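Local atomic coordinates of Mlr6093 protein (Mesorhizobium loti, PDB entry 2QJ8), a protein that probably hydrolyses linear amide or ester bonds with the help of zinc, as a member of the succinylglutamate desuccinylase/aspartoacylase family. Residues G53-E58 and T96-I101; F174-T179 and L217-A222; P263-F268 and Y316-E321. One frame throughout, in Å; residues are numbered along the deposited sequence. Where two conformers were deposited one is given.

Interaction 1 of 3, residues G53-E58 and T96-I101; sequences GNHGNE and TRNTPI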
loop_
_atom_site.group_PDB
_atom_site.type_symbol
_atom_site.label_atom_id
_atom_site.label_comp_id
_atom_site.label_asym_id
_atom_site.label_seq_id
_atom_site.Cartn_x
_atom_site.Cartn_y
_atom_site.Cartn_z
ATOM N N GLY A 53 0.084 -9.568 12.347
ATOM C CA GLY A 53 -0.048 -10.426 11.177
ATOM C C GLY A 53 -1.281 -11.264 11.021
ATOM O O GLY A 53 -1.206 -12.329 10.449
ATOM N N ASN A 54 -2.413 -10.803 11.552
ATOM C CA ASN A 54 -3.691 -11.470 11.286
ATOM C C ASN A 54 -3.980 -11.395 9.790
ATOM O O ASN A 54 -4.615 -12.292 9.250
ATOM C CB ASN A 54 -4.856 -10.822 12.044
ATOM C CG ASN A 54 -6.199 -11.458 11.680
ATOM O OD1 ASN A 54 -6.486 -12.556 12.113
ATOM N ND2 ASN A 54 -7.016 -10.770 10.876
ATOM N N HIS A 55 -3.562 -10.292 9.151
ATOM C CA HIS A 55 -3.712 -10.115 7.706
ATOM C C HIS A 55 -2.350 -10.074 7.066
ATOM O O HIS A 55 -1.419 -9.582 7.652
ATOM C CB HIS A 55 -4.497 -8.861 7.384
ATOM C CG HIS A 55 -5.899 -8.886 7.904
ATOM N ND1 HIS A 55 -6.866 -9.745 7.411
ATOM C CD2 HIS A 55 -6.507 -8.136 8.849
ATOM C CE1 HIS A 55 -7.998 -9.535 8.066
ATOM N NE2 HIS A 55 -7.812 -8.554 8.927
ATOM N N GLY A 56 -2.236 -10.551 5.845
ATOM C CA GLY A 56 -0.923 -10.651 5.210
ATOM C C GLY A 56 -0.275 -9.500 4.454
ATOM O O GLY A 56 0.917 -9.567 4.091
ATOM N N ASN A 57 -1.024 -8.443 4.245
ATOM C CA ASN A 57 -0.515 -7.296 3.514
ATOM C C ASN A 57 -0.154 -6.095 4.442
ATOM O O ASN A 57 -0.149 -4.956 3.993
ATOM C CB ASN A 57 -1.502 -6.961 2.358
ATOM C CG ASN A 57 -3.018 -6.948 2.792
ATOM O OD1 ASN A 57 -3.367 -6.919 3.989
ATOM N ND2 ASN A 57 -3.908 -6.930 1.783
ATOM N N GLU A 58 0.186 -6.394 5.699
ATOM C CA GLU A 58 0.511 -5.394 6.707
ATOM C C GLU A 58 1.696 -5.897 7.475
ATOM O O GLU A 58 1.557 -6.826 8.282
ATOM C CB GLU A 58 -0.684 -5.211 7.649
ATOM C CG GLU A 58 -0.670 -3.920 8.482
ATOM C CD GLU A 58 0.541 -3.745 9.361
ATOM O OE1 GLU A 58 0.804 -4.605 10.242
ATOM O OE2 GLU A 58 1.241 -2.729 9.167
ATOM N N THR A 96 -1.718 -11.774 0.795
ATOM C CA THR A 96 -3.161 -11.810 0.768
ATOM C C THR A 96 -3.722 -11.212 2.061
ATOM O O THR A 96 -3.037 -11.184 3.095
ATOM C CB THR A 96 -3.609 -13.282 0.595
ATOM O OG1 THR A 96 -2.836 -13.908 -0.441
ATOM C CG2 THR A 96 -5.033 -13.364 0.215
ATOM N N ARG A 97 -4.955 -10.724 2.023
ATOM C CA ARG A 97 -5.549 -10.179 3.229
ATOM C C ARG A 97 -5.892 -11.298 4.182
ATOM O O ARG A 97 -5.583 -11.231 5.343
ATOM C CB ARG A 97 -6.810 -9.375 2.957
ATOM C CG ARG A 97 -7.350 -8.781 4.264
ATOM C CD ARG A 97 -8.078 -7.519 4.026
ATOM N NE ARG A 97 -8.398 -6.869 5.291
ATOM C CZ ARG A 97 -7.546 -6.162 6.039
ATOM N NH1 ARG A 97 -6.258 -6.024 5.726
ATOM N NH2 ARG A 97 -7.994 -5.624 7.159
ATOM N N ASN A 98 -6.515 -12.344 3.665
ATOM C CA ASN A 98 -6.903 -13.463 4.485
ATOM C C ASN A 98 -6.164 -14.740 4.120
ATOM O O ASN A 98 -5.377 -14.778 3.167
ATOM C CB ASN A 98 -8.428 -13.564 4.409
ATOM C CG ASN A 98 -9.094 -12.334 5.032
ATOM O OD1 ASN A 98 -8.686 -11.870 6.103
ATOM N ND2 ASN A 98 -10.049 -11.755 4.333
ATOM N N THR A 99 -6.414 -15.775 4.905
ATOM C CA THR A 99 -5.741 -17.039 4.740
ATOM C C THR A 99 -5.960 -17.578 3.318
ATOM O O THR A 99 -7.102 -17.776 2.906
ATOM C CB THR A 99 -6.248 -18.037 5.780
ATOM O OG1 THR A 99 -6.185 -17.433 7.071
ATOM C CG2 THR A 99 -5.429 -19.338 5.763
ATOM N N PRO A 100 -4.866 -17.777 2.554
ATOM C CA PRO A 100 -5.042 -18.248 1.187
ATOM C C PRO A 100 -5.597 -19.670 1.027
ATOM O O PRO A 100 -6.237 -19.943 0.010
ATOM C CB PRO A 100 -3.627 -18.155 0.612
ATOM C CG PRO A 100 -2.735 -18.265 1.776
ATOM C CD PRO A 100 -3.442 -17.552 2.866
ATOM N N ILE A 101 -5.384 -20.551 2.006
ATOM C CA ILE A 101 -5.862 -21.942 1.887
ATOM C C ILE A 101 -7.377 -22.083 1.971
ATOM O O ILE A 101 -7.988 -22.746 1.120
ATOM C CB ILE A 101 -5.198 -22.871 2.939
ATOM C CG1 ILE A 101 -3.698 -23.001 2.626
ATOM C CG2 ILE A 101 -5.828 -24.264 2.939
ATOM C CD1 ILE A 101 -2.959 -23.891 3.583
#

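Interaction 2 of 3, residues F174-T179 and L217-A222; sequences FKLPVT and LTIYEA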
loop_
_atom_site.group_PDB
_atom_site.type_symbol
_atom_site.label_atom_id
_atom_site.label_comp_id
_atom_site.label_asym_id
_atom_site.label_seq_id
_atom_site.Cartn_x
_atom_site.Cartn_y
_atom_site.Cartn_z
ATOM N N PHE A 174 -2.008 5.299 25.773
ATOM C CA PHE A 174 -1.006 5.048 24.720
ATOM C C PHE A 174 -0.540 6.386 24.121
ATOM O O PHE A 174 0.537 6.440 23.534
ATOM C CB PHE A 174 -1.543 4.183 23.570
ATOM C CG PHE A 174 -1.594 2.698 23.855
ATOM C CD1 PHE A 174 -2.345 2.190 24.902
ATOM C CD2 PHE A 174 -0.962 1.807 23.028
ATOM C CE1 PHE A 174 -2.428 0.837 25.130
ATOM C CE2 PHE A 174 -1.038 0.432 23.267
ATOM C CZ PHE A 174 -1.763 -0.037 24.340
ATOM N N LYS A 175 -1.341 7.452 24.281
ATOM C CA LYS A 175 -1.058 8.769 23.755
ATOM C C LYS A 175 -0.831 8.802 22.231
ATOM O O LYS A 175 0.022 9.525 21.745
ATOM C CB LYS A 175 0.102 9.427 24.517
ATOM C CG LYS A 175 -0.012 9.315 26.021
ATOM C CD LYS A 175 0.912 10.285 26.740
ATOM C CE LYS A 175 0.978 10.001 28.245
ATOM N NZ LYS A 175 -0.344 9.648 28.883
ATOM N N LEU A 176 -1.575 7.987 21.482
ATOM C CA LEU A 176 -1.518 8.029 20.030
ATOM C C LEU A 176 -2.283 9.287 19.545
ATOM O O LEU A 176 -3.067 9.883 20.319
ATOM C CB LEU A 176 -2.145 6.768 19.427
ATOM C CG LEU A 176 -1.346 5.491 19.610
ATOM C CD1 LEU A 176 -2.229 4.240 19.302
ATOM C CD2 LEU A 176 -0.064 5.496 18.763
ATOM N N PRO A 177 -2.009 9.749 18.306
ATOM C CA PRO A 177 -2.716 10.893 17.715
ATOM C C PRO A 177 -4.237 10.901 17.866
ATOM O O PRO A 177 -4.801 11.952 18.170
ATOM C CB PRO A 177 -2.325 10.796 16.243
ATOM C CG PRO A 177 -0.961 10.301 16.292
ATOM C CD PRO A 177 -0.899 9.317 17.429
ATOM N N VAL A 178 -4.874 9.740 17.699
ATOM C CA VAL A 178 -6.321 9.596 17.811
ATOM C C VAL A 178 -6.771 8.368 18.582
ATOM O O VAL A 178 -6.243 7.277 18.372
ATOM C CB VAL A 178 -6.949 9.442 16.393
ATOM C CG1 VAL A 178 -8.473 9.182 16.465
ATOM C CG2 VAL A 178 -6.621 10.672 15.513
ATOM N N THR A 179 -7.736 8.527 19.481
ATOM C CA THR A 179 -8.443 7.362 20.022
ATOM C C THR A 179 -9.825 7.518 19.387
ATOM O O THR A 179 -10.462 8.536 19.582
ATOM C CB THR A 179 -8.507 7.289 21.574
ATOM O OG1 THR A 179 -7.178 7.243 22.100
ATOM C CG2 THR A 179 -9.289 6.020 22.018
ATOM N N LEU A 217 6.082 5.053 12.139
ATOM C CA LEU A 217 6.399 3.836 12.908
ATOM C C LEU A 217 7.104 4.134 14.264
ATOM O O LEU A 217 7.041 3.312 15.190
ATOM C CB LEU A 217 7.169 2.824 12.031
ATOM C CG LEU A 217 7.461 1.367 12.481
ATOM C CD1 LEU A 217 6.230 0.613 12.965
ATOM C CD2 LEU A 217 8.145 0.581 11.366
ATOM N N THR A 218 7.747 5.294 14.401
ATOM C CA THR A 218 8.300 5.696 15.697
ATOM C C THR A 218 7.103 6.180 16.572
ATOM O O THR A 218 7.125 6.040 17.796
ATOM C CB THR A 218 9.457 6.746 15.582
ATOM O OG1 THR A 218 8.924 8.051 15.352
ATOM C CG2 THR A 218 10.458 6.348 14.468
ATOM N N ILE A 219 6.047 6.705 15.938
ATOM C CA ILE A 219 4.818 7.082 16.652
ATOM C C ILE A 219 4.221 5.850 17.354
ATOM O O ILE A 219 3.916 5.899 18.563
ATOM C CB ILE A 219 3.766 7.697 15.693
ATOM C CG1 ILE A 219 4.254 9.027 15.116
ATOM C CG2 ILE A 219 2.387 7.881 16.395
ATOM C CD1 ILE A 219 4.562 10.099 16.151
ATOM N N TYR A 220 4.098 4.758 16.600
ATOM C CA TYR A 220 3.580 3.482 17.109
ATOM C C TYR A 220 4.432 2.894 18.201
ATOM O O TYR A 220 3.886 2.380 19.189
ATOM C CB TYR A 220 3.451 2.461 15.999
ATOM C CG TYR A 220 2.296 2.720 15.060
ATOM C CD1 TYR A 220 0.986 2.367 15.434
ATOM C CD2 TYR A 220 2.506 3.284 13.788
ATOM C CE1 TYR A 220 -0.084 2.574 14.592
ATOM C CE2 TYR A 220 1.434 3.488 12.916
ATOM C CZ TYR A 220 0.136 3.124 13.326
ATOM O OH TYR A 220 -0.941 3.314 12.480
ATOM N N GLU A 221 5.759 2.937 18.011
ATOM C CA GLU A 221 6.726 2.522 19.040
ATOM C C GLU A 221 6.532 3.244 20.350
ATOM O O GLU A 221 6.523 2.613 21.406
ATOM C CB GLU A 221 8.168 2.842 18.640
ATOM C CG GLU A 221 8.952 1.754 18.031
ATOM C CD GLU A 221 10.408 2.184 17.749
ATOM O OE1 GLU A 221 10.822 3.327 18.041
ATOM O OE2 GLU A 221 11.160 1.360 17.234
ATOM N N ALA A 222 6.463 4.577 20.276
ATOM C CA ALA A 222 6.301 5.407 21.471
ATOM C C ALA A 222 4.931 5.145 22.123
ATOM O O ALA A 222 4.828 5.117 23.357
ATOM C CB ALA A 222 6.472 6.897 21.137
#

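Interaction 3 of 3, residues P263-F268 and Y316-E321; sequences PSPGIF and YVQGNE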
loop_
_atom_site.group_PDB
_atom_site.type_symbol
_atom_site.label_atom_id
_atom_site.label_comp_id
_atom_site.label_asym_id
_atom_site.label_seq_id
_atom_site.Cartn_x
_atom_site.Cartn_y
_atom_site.Cartn_z
ATOM N N PRO A 263 -21.073 6.159 -4.611
ATOM C CA PRO A 263 -22.440 5.876 -5.034
ATOM C C PRO A 263 -22.529 4.875 -6.200
ATOM O O PRO A 263 -23.621 4.391 -6.502
ATOM C CB PRO A 263 -22.915 7.239 -5.513
ATOM C CG PRO A 263 -21.675 7.838 -6.107
ATOM C CD PRO A 263 -20.577 7.417 -5.202
ATOM N N SER A 264 -21.404 4.623 -6.875
ATOM C CA SER A 264 -21.342 3.752 -8.047
ATOM C C SER A 264 -19.905 3.282 -8.225
ATOM O O SER A 264 -19.029 3.763 -7.514
ATOM C CB SER A 264 -21.904 4.492 -9.291
ATOM O OG SER A 264 -21.397 5.807 -9.458
ATOM N N PRO A 265 -19.664 2.279 -9.090
ATOM C CA PRO A 265 -18.282 1.865 -9.278
ATOM C C PRO A 265 -17.473 2.852 -10.126
ATOM O O PRO A 265 -18.028 3.536 -10.967
ATOM C CB PRO A 265 -18.409 0.517 -10.008
ATOM C CG PRO A 265 -19.673 0.615 -10.735
ATOM C CD PRO A 265 -20.587 1.423 -9.859
ATOM N N GLY A 266 -16.167 2.915 -9.879
ATOM C CA GLY A 266 -15.269 3.810 -10.636
ATOM C C GLY A 266 -13.886 3.881 -10.005
ATOM O O GLY A 266 -13.567 3.095 -9.112
ATOM N N ILE A 267 -13.078 4.848 -10.436
ATOM C CA ILE A 267 -11.760 5.077 -9.815
ATOM C C ILE A 267 -11.930 6.155 -8.747
ATOM O O ILE A 267 -12.305 7.284 -9.054
ATOM C CB ILE A 267 -10.685 5.540 -10.809
ATOM C CG1 ILE A 267 -10.449 4.504 -11.882
ATOM C CG2 ILE A 267 -9.343 5.762 -10.104
ATOM C CD1 ILE A 267 -9.703 5.072 -13.069
ATOM N N PHE A 268 -11.697 5.796 -7.487
ATOM C CA PHE A 268 -11.790 6.749 -6.409
ATOM C C PHE A 268 -10.476 7.502 -6.382
ATOM O O PHE A 268 -9.430 6.885 -6.465
ATOM C CB PHE A 268 -11.981 6.057 -5.046
ATOM C CG PHE A 268 -11.948 7.005 -3.889
ATOM C CD1 PHE A 268 -12.983 7.910 -3.702
ATOM C CD2 PHE A 268 -10.866 7.021 -3.001
ATOM C CE1 PHE A 268 -12.967 8.793 -2.646
ATOM C CE2 PHE A 268 -10.849 7.890 -1.931
ATOM C CZ PHE A 268 -11.901 8.790 -1.751
ATOM N N TYR A 316 -9.681 1.348 -7.753
ATOM C CA TYR A 316 -10.996 1.003 -8.299
ATOM C C TYR A 316 -11.927 0.599 -7.141
ATOM O O TYR A 316 -11.544 -0.190 -6.294
ATOM C CB TYR A 316 -10.905 -0.174 -9.278
ATOM C CG TYR A 316 -10.121 0.093 -10.541
ATOM C CD1 TYR A 316 -10.531 1.063 -11.436
ATOM C CD2 TYR A 316 -8.991 -0.665 -10.861
ATOM C CE1 TYR A 316 -9.832 1.288 -12.598
ATOM C CE2 TYR A 316 -8.291 -0.439 -12.009
ATOM C CZ TYR A 316 -8.710 0.532 -12.869
ATOM O OH TYR A 316 -8.006 0.738 -14.008
ATOM N N VAL A 317 -13.141 1.131 -7.115
ATOM C CA VAL A 317 -14.112 0.771 -6.059
ATOM C C VAL A 317 -15.397 0.344 -6.732
ATOM O O VAL A 317 -15.687 0.770 -7.842
ATOM C CB VAL A 317 -14.464 1.936 -5.068
ATOM C CG1 VAL A 317 -13.259 2.294 -4.168
ATOM C CG2 VAL A 317 -15.044 3.140 -5.809
ATOM N N GLN A 318 -16.148 -0.506 -6.046
ATOM C CA GLN A 318 -17.489 -0.900 -6.468
ATOM C C GLN A 318 -18.449 0.105 -5.867
ATOM O O GLN A 318 -18.050 0.989 -5.087
ATOM C CB GLN A 318 -17.844 -2.316 -5.973
ATOM C CG GLN A 318 -17.070 -3.456 -6.643
ATOM C CD GLN A 318 -17.381 -3.613 -8.136
ATOM O OE1 GLN A 318 -18.342 -3.026 -8.669
ATOM N NE2 GLN A 318 -16.556 -4.412 -8.824
ATOM N N GLY A 319 -19.716 -0.004 -6.250
ATOM C CA GLY A 319 -20.759 0.833 -5.688
ATOM C C GLY A 319 -20.915 0.520 -4.212
ATOM O O GLY A 319 -20.674 -0.621 -3.772
ATOM N N ASN A 320 -21.252 1.562 -3.447
ATOM C CA ASN A 320 -21.476 1.480 -2.003
ATOM C C ASN A 320 -20.281 1.013 -1.146
ATOM O O ASN A 320 -20.476 0.460 -0.047
ATOM C CB ASN A 320 -22.709 0.602 -1.740
ATOM C CG ASN A 320 -23.412 0.970 -0.448
ATOM O OD1 ASN A 320 -24.140 1.968 -0.392
ATOM N ND2 ASN A 320 -23.200 0.164 0.599
ATOM N N GLU A 321 -19.051 1.213 -1.633
ATOM C CA GLU A 321 -17.871 0.877 -0.855
ATOM C C GLU A 321 -17.439 2.095 -0.086
ATOM O O GLU A 321 -17.502 3.185 -0.624
ATOM C CB GLU A 321 -16.686 0.444 -1.697
ATOM C CG GLU A 321 -16.715 -0.992 -2.124
ATOM C CD GLU A 321 -15.362 -1.424 -2.613
ATOM O OE1 GLU A 321 -14.401 -1.453 -1.801
ATOM O OE2 GLU A 321 -15.266 -1.748 -3.806
#

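Interaction 1 of 3, residues G53-E58 and T96-I101
H55 and R97 meet flat against each other: the guanidinium lies on the imidazole, centres 3.6 Å apart and planes only 14° from parallel. Along R97, CB comes within 4.0 Å of N57 ND2, and CG touches H55 at ND1, 3.3 Å away. CG stands opposite the backbone N (chi1 -178°), and the extended chain beyond carries the guanidinium over the ring: NE passes near H55 CE1, and CZ sits 3.5 Å above the ring plane, over its centre. N57 OD1 lies in the guanidinium plane, at the edge beside NH1, while NH2 rests 3.4 Å from H55 CD2 and gives its hydrogen bond to S142 O. N54 ND2, itself bonded to N105 OD1, lies above the rim of the opposite imidazole face. The bond from H55 ND1 to R97 O, 2.9 Å, lies in the ring plane, though 51° out of the carbonyl plane, and fixes how the imidazole is turned. Beside it, G56 N makes weak hydrogen bonds to T96 O and R97 O; glycine suits this place because a CB would run into T96 O. With an alanine in place of H55, R97 O would probably be left with the weak bond from G56 N, and the guanidinium, though still tied to S142, would lose the flat surface it lies on. The HGNE sequence recalls the His-x-x-Glu signature of this zinc-hydrolase clan, consistent with an active-site loop. This loop joins strand 47-52 to helix 60-75; its partner follows helix 89-94, and strand 136-144 adjoins through S142.

Interaction 2 of 3, residues F174-T179 and L217-A222
L176 and I219 bring their CA atoms to 7.2 Å, where the loop of 174-177 faces the first turn of helix 218-230, and no hydrogen bond crosses between the two segments. The helix is already formed here: E221 N bonds to L217 O at 3.1 Å and A222 N to T218 O at 3.0 Å. On the loop side K175, with positive phi (56°), is where the chain leaves the preceding helix before L176 and P177 meet helix 218-230. The side chain of I219 makes its contact through CG2. With CG1 beside the backbone N (chi1 -65°), CG2 is directed at the loop and meets P177 CD at 3.7 Å, with the proline's CG a little farther. A beta-branched residue fits well, since the branch at CB gives a methyl close to the backbone that reaches P177 at short range; the I219 side chain also touches P151. L176 comes at the same methyl less closely, its CD2 4.2 Å from I219 CG2 and 4.0 Å from I219 O, so it lies against both side chain and helix backbone. The rigid proline ring offers a firm surface just before the chain becomes strand. F174 adds a polar tie from its carbonyl, which accepts a hydrogen bond from N226 farther along the helix. Y220 starts out away from the loop and stacks its ring on F207, while L176 also packs on I153. The contact joins the loop before strand 178-182 to a helix flanking the strands, consistent with the alpha/beta fold of the M14-like family.

Interaction 3 of 3, residues P263-F268 and Y316-E321
G266 and V317 form the tight part, an antiparallel hydrogen-bonded pair in which V317 N donates to G266 O at 2.8 Å, nearly straight (169°), and G266 N returns a bond to V317 O at 3.0 Å. G266 has phi 170° and psi -167°, a fully extended conformation that residues with a CB rarely adopt, so glycine suits it. Next to it I267 and Y316 are a non-hydrogen-bonded pair whose side chains run side by side. Y316 was modelled in two conformers; in one, its CE1 approaches I267 CG1 at 3.4 Å, a spacing to be read with caution. Toward the other end the backbones stay close, S264 C passing G319 CA at 3.6 Å, but no hydrogen bond joins them and the residues are more open to solvent. The chain turns back by a type II turn from Q318 to E321, with N320 in the positive-phi position that asparagine tolerates well; Q318 N bonds to E321 OE2 across it. Within this chain, strand 315-317 is an outermost strand of a four-stranded antiparallel sheet, beside 266-270. F268 and V317 face strands 306-312 and 322-329, whereas I267 and Y316 touch E86 of the second subunit.

The three contacts follow one another along the chain, each closing before the next opens. All four segments of interactions 1 and 2 belong to the part of the sequence matching the succinylglutamate desuccinylase/aspartoacylase family; their centres are about 24 Å apart, on opposite sides of the chain's centre. Both adjoin the early part of helix 60-75: the loop of interaction 1 leads into it, and L217, Y220 and E221 of interaction 2 touch Q60 and L64. Interaction 3 belongs to a later, all-strand region, about 23 Å from interaction 1 and about 32 Å from interaction 2, centre to centre. The set therefore samples a probable active-site loop, a helix flanking the strands, and a sheet edge that reaches the second subunit.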